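Local coordinates for protein truncated hemoglobin 4 (Chlamydomonas reinhardtii, PDB 6BME) that binds heme as the 2-on-2 truncated globin domain of a longer protein, its iron held by a histidine and a lysine, and may bind oxygen, as family members do, at residues 13-25 with 39-51. Numbering follows the deposited sequence.
Sequences VAATVDVFYKKLM and MVTLIAKQNRFLA. With HEM (protoporphyrin IX containing Fe), chain C; SO4 (sulfate ion), chain D.
The Phe20 ring carries the side-chain amide of Gln46 on one face: the two planes lie only 16° apart, and NE2 of Gln46 comes within 3.1 Å of Phe20 CD2, above the rim rather than the centre. With its CE2-CZ edge Phe20 meets Phe49 in an edge-to-face pair, centroids 5.1 Å apart, CZ standing over the centre of the Phe49 ring. Phe49 in turn reaches the heme with CD2, 3.4 Å from C2B of the porphyrin. Tyr21 has Ile43 CD1 over one of its faces, Met25 CG, from its own helix, over the other, and Leu42 CD1 at its edge, in plane. SD of Met39 makes an oblique Met-aromatic contact but is modelled too close to the Tyr21 hydroxyl, so the detail is doubtful. In this truncated globin fold, segments 13-25 and 39-51, on helices 10-25 and 39-53, run at 113° to each other with knobs-into-holes packing: Tyr21 fits among Met39, Leu42, Ile43 and Gln46, and Gln46 among Val17, Phe20, Tyr21 and Leu24. A bend at chi2 (-64°) turns the Gln46 amide onto Phe20. Leu50 CD2 lies 4.0 Å from both Val13 CG1 and Val17 CG2. Asn47, beside Val17, sends ND2 back to Ile43 O, which also accepts from Asn47 N on the opposite face. Lys45 reaches the heme iron with NZ, 2.1 Å away, with His69 as the other axial ligand.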
loop_
_atom_site.group_PDB
_atom_site.type_symbol
_atom_site.label_atom_id
_atom_site.label_comp_id
_atom_site.label_asym_id
_atom_site.label_seq_id
_atom_site.Cartn_x
_atom_site.Cartn_y
_atom_site.Cartn_z
ATOM N N VAL A 13 3.014 2.844 -14.930
ATOM C CA VAL A 13 2.217 2.982 -13.712
ATOM C C VAL A 13 1.231 1.828 -13.591
ATOM O O VAL A 13 1.172 1.146 -12.564
ATOM C CB VAL A 13 1.492 4.337 -13.687
ATOM C CG1 VAL A 13 0.514 4.377 -12.532
ATOM C CG2 VAL A 13 2.489 5.474 -13.590
ATOM N N ALA A 14 0.456 1.580 -14.649
ATOM C CA ALA A 14 -0.507 0.483 -14.604
ATOM C C ALA A 14 0.199 -0.855 -14.436
ATOM O O ALA A 14 -0.290 -1.737 -13.724
ATOM C CB ALA A 14 -1.371 0.482 -15.865
ATOM N N ALA A 15 1.358 -1.021 -15.081
ATOM C CA ALA A 15 2.104 -2.263 -14.933
ATOM C C ALA A 15 2.564 -2.447 -13.499
ATOM O O ALA A 15 2.489 -3.553 -12.957
ATOM C CB ALA A 15 3.299 -2.284 -15.885
ATOM N N THR A 16 3.032 -1.370 -12.863
ATOM C CA THR A 16 3.463 -1.454 -11.467
ATOM C C THR A 16 2.306 -1.841 -10.556
ATOM O O THR A 16 2.466 -2.673 -9.654
ATOM C CB THR A 16 4.063 -0.121 -11.020
ATOM O OG1 THR A 16 5.137 0.234 -11.900
ATOM C CG2 THR A 16 4.584 -0.213 -9.576
ATOM N N VAL A 17 1.135 -1.234 -10.773
ATOM C CA VAL A 17 -0.048 -1.573 -9.983
ATOM C C VAL A 17 -0.385 -3.056 -10.124
ATOM O O VAL A 17 -0.677 -3.738 -9.130
ATOM C CB VAL A 17 -1.234 -0.670 -10.387
ATOM C CG1 VAL A 17 -2.558 -1.215 -9.826
ATOM C CG2 VAL A 17 -1.006 0.768 -9.898
ATOM N N ASP A 18 -0.330 -3.585 -11.352
ATOM C CA ASP A 18 -0.654 -4.995 -11.566
ATOM C C ASP A 18 0.336 -5.907 -10.849
ATOM O O ASP A 18 -0.063 -6.877 -10.190
ATOM C CB ASP A 18 -0.706 -5.309 -13.062
ATOM C CG ASP A 18 -2.077 -5.031 -13.667
ATOM O OD1 ASP A 18 -2.992 -4.621 -12.913
ATOM O OD2 ASP A 18 -2.236 -5.217 -14.892
ATOM N N VAL A 19 1.634 -5.610 -10.963
ATOM C CA VAL A 19 2.645 -6.385 -10.241
ATOM C C VAL A 19 2.329 -6.397 -8.749
ATOM O O VAL A 19 2.295 -7.454 -8.107
ATOM C CB VAL A 19 4.050 -5.811 -10.499
ATOM C CG1 VAL A 19 5.077 -6.409 -9.494
ATOM C CG2 VAL A 19 4.472 -6.040 -11.947
ATOM N N PHE A 20 2.062 -5.212 -8.195
ATOM C CA PHE A 20 1.842 -5.050 -6.764
ATOM C C PHE A 20 0.567 -5.755 -6.335
ATOM O O PHE A 20 0.560 -6.490 -5.343
ATOM C CB PHE A 20 1.809 -3.551 -6.456
ATOM C CG PHE A 20 1.580 -3.204 -5.018
ATOM C CD1 PHE A 20 2.207 -3.905 -3.992
ATOM C CD2 PHE A 20 0.777 -2.124 -4.691
ATOM C CE1 PHE A 20 1.986 -3.555 -2.656
ATOM C CE2 PHE A 20 0.563 -1.766 -3.366
ATOM C CZ PHE A 20 1.165 -2.481 -2.349
ATOM N N TYR A 21 -0.505 -5.579 -7.109
ATOM C CA TYR A 21 -1.771 -6.247 -6.832
ATOM C C TYR A 21 -1.609 -7.762 -6.804
ATOM O O TYR A 21 -2.075 -8.435 -5.873
ATOM C CB TYR A 21 -2.799 -5.834 -7.887
ATOM C CG TYR A 21 -4.054 -6.666 -7.881
ATOM C CD1 TYR A 21 -5.069 -6.414 -6.975
ATOM C CD2 TYR A 21 -4.227 -7.701 -8.783
ATOM C CE1 TYR A 21 -6.225 -7.170 -6.965
ATOM C CE2 TYR A 21 -5.379 -8.464 -8.783
ATOM C CZ TYR A 21 -6.373 -8.194 -7.869
ATOM O OH TYR A 21 -7.523 -8.952 -7.860
ATOM N N LYS A 22 -0.933 -8.316 -7.813
ATOM C CA LYS A 22 -0.807 -9.768 -7.902
ATOM C C LYS A 22 0.022 -10.321 -6.752
ATOM O O LYS A 22 -0.293 -11.390 -6.214
ATOM C CB LYS A 22 -0.212 -10.160 -9.259
ATOM C CG LYS A 22 -1.161 -9.909 -10.425
ATOM C CD LYS A 22 -0.518 -10.264 -11.751
ATOM C CE LYS A 22 -1.410 -9.868 -12.933
ATOM N NZ LYS A 22 -0.730 -8.911 -13.857
ATOM N N LYS A 23 1.060 -9.591 -6.330
ATOM C CA LYS A 23 1.822 -10.001 -5.148
ATOM C C LYS A 23 0.919 -10.135 -3.925
ATOM O O LYS A 23 1.018 -11.107 -3.174
ATOM C CB LYS A 23 2.951 -9.007 -4.863
ATOM C CG LYS A 23 4.180 -9.150 -5.744
ATOM C CD LYS A 23 5.178 -8.033 -5.452
ATOM C CE LYS A 23 6.378 -8.089 -6.384
ATOM N NZ LYS A 23 7.181 -9.334 -6.177
ATOM N N LEU A 24 0.033 -9.158 -3.698
ATOM C CA LEU A 24 -0.841 -9.229 -2.529
ATOM C C LEU A 24 -1.817 -10.394 -2.643
ATOM O O LEU A 24 -2.026 -11.140 -1.676
ATOM C CB LEU A 24 -1.600 -7.914 -2.345
ATOM C CG LEU A 24 -0.796 -6.618 -2.264
ATOM C CD1 LEU A 24 -1.720 -5.467 -1.891
ATOM C CD2 LEU A 24 0.340 -6.739 -1.260
ATOM N N MET A 25 -2.441 -10.563 -3.813
ATOM C CA MET A 25 -3.424 -11.632 -3.948
ATOM C C MET A 25 -2.774 -13.010 -3.905
ATOM O O MET A 25 -3.430 -13.985 -3.523
ATOM C CB MET A 25 -4.229 -11.445 -5.240
ATOM C CG MET A 25 -4.918 -10.077 -5.336
ATOM S SD MET A 25 -5.908 -9.667 -3.863
ATOM C CE MET A 25 -7.193 -10.912 -3.999
ATOM N N MET A 39 -13.202 -5.620 -7.311
ATOM C CA MET A 39 -11.932 -5.373 -7.992
ATOM C C MET A 39 -11.725 -3.899 -8.319
ATOM O O MET A 39 -10.580 -3.439 -8.414
ATOM C CB MET A 39 -11.864 -6.204 -9.273
ATOM C CG MET A 39 -10.485 -6.259 -9.910
ATOM S SD MET A 39 -9.449 -7.549 -9.180
ATOM C CE MET A 39 -10.239 -9.009 -9.868
ATOM N N VAL A 40 -12.806 -3.149 -8.524
ATOM C CA VAL A 40 -12.658 -1.725 -8.809
ATOM C C VAL A 40 -12.093 -1.017 -7.586
ATOM O O VAL A 40 -11.117 -0.260 -7.673
ATOM C CB VAL A 40 -14.006 -1.124 -9.260
ATOM C CG1 VAL A 40 -13.918 0.396 -9.362
ATOM C CG2 VAL A 40 -14.439 -1.724 -10.593
ATOM N N THR A 41 -12.667 -1.299 -6.417
ATOM C CA THR A 41 -12.138 -0.757 -5.171
ATOM C C THR A 41 -10.673 -1.135 -4.975
ATOM O O THR A 41 -9.863 -0.300 -4.559
ATOM C CB THR A 41 -12.985 -1.257 -4.000
ATOM O OG1 THR A 41 -14.350 -0.823 -4.176
ATOM C CG2 THR A 41 -12.442 -0.750 -2.690
ATOM N N LEU A 42 -10.311 -2.385 -5.282
ATOM C CA LEU A 42 -8.945 -2.841 -5.041
ATOM C C LEU A 42 -7.962 -2.150 -5.976
ATOM O O LEU A 42 -6.900 -1.688 -5.546
ATOM C CB LEU A 42 -8.852 -4.359 -5.212
ATOM C CG LEU A 42 -9.397 -5.208 -4.066
ATOM C CD1 LEU A 42 -9.112 -6.682 -4.300
ATOM C CD2 LEU A 42 -8.800 -4.736 -2.750
ATOM N N ILE A 43 -8.291 -2.094 -7.266
ATOM C CA ILE A 43 -7.420 -1.411 -8.216
ATOM C C ILE A 43 -7.277 0.055 -7.833
ATOM O O ILE A 43 -6.179 0.621 -7.885
ATOM C CB ILE A 43 -7.954 -1.582 -9.652
ATOM C CG1 ILE A 43 -7.894 -3.047 -10.063
ATOM C CG2 ILE A 43 -7.160 -0.730 -10.645
ATOM C CD1 ILE A 43 -6.503 -3.641 -9.993
ATOM N N ALA A 44 -8.379 0.690 -7.418
ATOM C CA ALA A 44 -8.299 2.086 -6.997
ATOM C C ALA A 44 -7.425 2.229 -5.761
ATOM O O ALA A 44 -6.636 3.174 -5.656
ATOM C CB ALA A 44 -9.702 2.651 -6.733
ATOM N N LYS A 45 -7.544 1.288 -4.819
ATOM C CA LYS A 45 -6.685 1.295 -3.641
ATOM C C LYS A 45 -5.212 1.263 -4.027
ATOM O O LYS A 45 -4.398 2.040 -3.504
ATOM C CB LYS A 45 -7.012 0.097 -2.747
ATOM C CG LYS A 45 -5.866 -0.291 -1.806
ATOM C CD LYS A 45 -6.266 -1.458 -0.907
ATOM C CE LYS A 45 -5.051 -2.072 -0.208
ATOM N NZ LYS A 45 -4.267 -1.082 0.603
ATOM N N GLN A 46 -4.842 0.342 -4.918
ATOM C CA GLN A 46 -3.434 0.191 -5.268
ATOM C C GLN A 46 -2.907 1.443 -5.948
ATOM O O GLN A 46 -1.773 1.869 -5.694
ATOM C CB GLN A 46 -3.255 -1.043 -6.148
ATOM C CG GLN A 46 -3.709 -2.330 -5.448
ATOM C CD GLN A 46 -2.857 -2.651 -4.228
ATOM O OE1 GLN A 46 -3.042 -2.084 -3.143
ATOM N NE2 GLN A 46 -1.902 -3.562 -4.407
ATOM N N ASN A 47 -3.722 2.052 -6.813
ATOM C CA ASN A 47 -3.314 3.292 -7.464
ATOM C C ASN A 47 -3.109 4.416 -6.462
ATOM O O ASN A 47 -2.166 5.201 -6.592
ATOM C CB ASN A 47 -4.348 3.697 -8.512
ATOM C CG ASN A 47 -4.068 3.065 -9.846
ATOM O OD1 ASN A 47 -3.178 3.507 -10.556
ATOM N ND2 ASN A 47 -4.797 2.008 -10.178
ATOM N N ARG A 48 -3.997 4.533 -5.471
ATOM C CA ARG A 48 -3.853 5.601 -4.487
ATOM C C ARG A 48 -2.682 5.325 -3.541
ATOM O O ARG A 48 -1.979 6.255 -3.125
ATOM C CB ARG A 48 -5.162 5.772 -3.714
ATOM C CG ARG A 48 -5.322 7.164 -3.120
ATOM C CD ARG A 48 -6.699 7.396 -2.530
ATOM N NE ARG A 48 -6.888 8.815 -2.236
ATOM C CZ ARG A 48 -7.880 9.302 -1.498
ATOM N NH1 ARG A 48 -8.784 8.489 -0.957
ATOM N NH2 ARG A 48 -7.960 10.604 -1.289
ATOM N N PHE A 49 -2.455 4.048 -3.213
ATOM C CA PHE A 49 -1.295 3.648 -2.411
ATOM C C PHE A 49 -0.008 4.079 -3.098
ATOM O O PHE A 49 0.870 4.704 -2.486
ATOM C CB PHE A 49 -1.329 2.122 -2.206
ATOM C CG PHE A 49 -0.271 1.567 -1.270
ATOM C CD1 PHE A 49 1.081 1.617 -1.591
ATOM C CD2 PHE A 49 -0.648 0.900 -0.114
ATOM C CE1 PHE A 49 2.051 1.082 -0.730
ATOM C CE2 PHE A 49 0.305 0.363 0.750
ATOM C CZ PHE A 49 1.660 0.454 0.435
ATOM N N LEU A 50 0.108 3.765 -4.390
ATOM C CA LEU A 50 1.284 4.148 -5.159
ATOM C C LEU A 50 1.428 5.665 -5.225
ATOM O O LEU A 50 2.523 6.207 -5.044
ATOM C CB LEU A 50 1.193 3.536 -6.559
ATOM C CG LEU A 50 2.231 3.955 -7.600
ATOM C CD1 LEU A 50 3.630 3.575 -7.142
ATOM C CD2 LEU A 50 1.904 3.274 -8.918
ATOM N N ALA A 51 0.326 6.370 -5.497
ATOM C CA ALA A 51 0.379 7.828 -5.534
ATOM C C ALA A 51 0.814 8.398 -4.181
ATOM O O ALA A 51 1.649 9.310 -4.120
ATOM C CB ALA A 51 -0.985 8.383 -5.954
HETATM C CHA HEM C . -8.381 0.154 1.581
HETATM C CHB HEM C . -4.212 2.553 1.109
HETATM C CHC HEM C . -2.169 -0.669 4.090
HETATM C CHD HEM C . -5.782 -3.695 3.055
HETATM C C1A HEM C . -7.488 1.130 1.197
HETATM C C2A HEM C . -7.733 2.314 0.383
HETATM C C3A HEM C . -6.554 2.954 0.261
HETATM C C4A HEM C . -5.542 2.217 0.981
HETATM C CMA HEM C . -6.251 4.268 -0.488
HETATM C CAA HEM C . -9.096 2.769 -0.228
HETATM C CBA HEM C . -9.667 1.732 -1.196
HETATM C CGA HEM C . -10.872 2.246 -1.960
HETATM O O1A HEM C . -11.918 2.585 -1.322
HETATM O O2A HEM C . -10.780 2.289 -3.223
HETATM C C1B HEM C . -3.327 1.962 1.989
HETATM C C2B HEM C . -2.087 2.524 2.486
HETATM C C3B HEM C . -1.544 1.624 3.319
HETATM C C4B HEM C . -2.401 0.464 3.348
HETATM C CMB HEM C . -1.529 3.924 2.140
HETATM C CAB HEM C . -0.219 1.686 4.118
HETATM C CBB HEM C . 0.813 2.461 3.787
HETATM C C1C HEM C . -2.922 -1.809 3.994
HETATM C C2C HEM C . -2.561 -3.097 4.507
HETATM C C3C HEM C . -3.532 -3.957 4.211
HETATM C C4C HEM C . -4.571 -3.222 3.510
HETATM C CMC HEM C . -1.237 -3.405 5.241
HETATM C CAC HEM C . -3.512 -5.454 4.575
HETATM C CBC HEM C . -4.037 -6.363 3.748
HETATM C C1D HEM C . -6.833 -2.895 2.639
HETATM C C2D HEM C . -8.198 -3.321 2.408
HETATM C C3D HEM C . -8.900 -2.265 1.998
HETATM C C4D HEM C . -8.016 -1.126 1.957
HETATM C CMD HEM C . -8.707 -4.761 2.589
HETATM C CAD HEM C . -10.402 -2.210 1.591
HETATM C CBD HEM C . -11.286 -2.155 2.828
HETATM C CGD HEM C . -12.722 -2.163 2.356
HETATM O O1D HEM C . -13.023 -1.499 1.332
HETATM O O2D HEM C . -13.561 -2.819 3.013
HETATM N NA HEM C . -6.151 1.106 1.521
HETATM N NB HEM C . -3.492 0.700 2.540
HETATM N NC HEM C . -4.156 -1.920 3.404
HETATM N ND HEM C . -6.758 -1.538 2.365
HETATM FE FE HEM C . -5.126 -0.428 2.445
HETATM S S SO4 D . -6.198 12.174 -3.838
HETATM O O1 SO4 D . -5.117 12.905 -4.474
HETATM O O2 SO4 D . -7.485 12.689 -4.322
HETATM O O3 SO4 D . -6.156 12.384 -2.387
HETATM O O4 SO4 D . -6.068 10.752 -4.163
#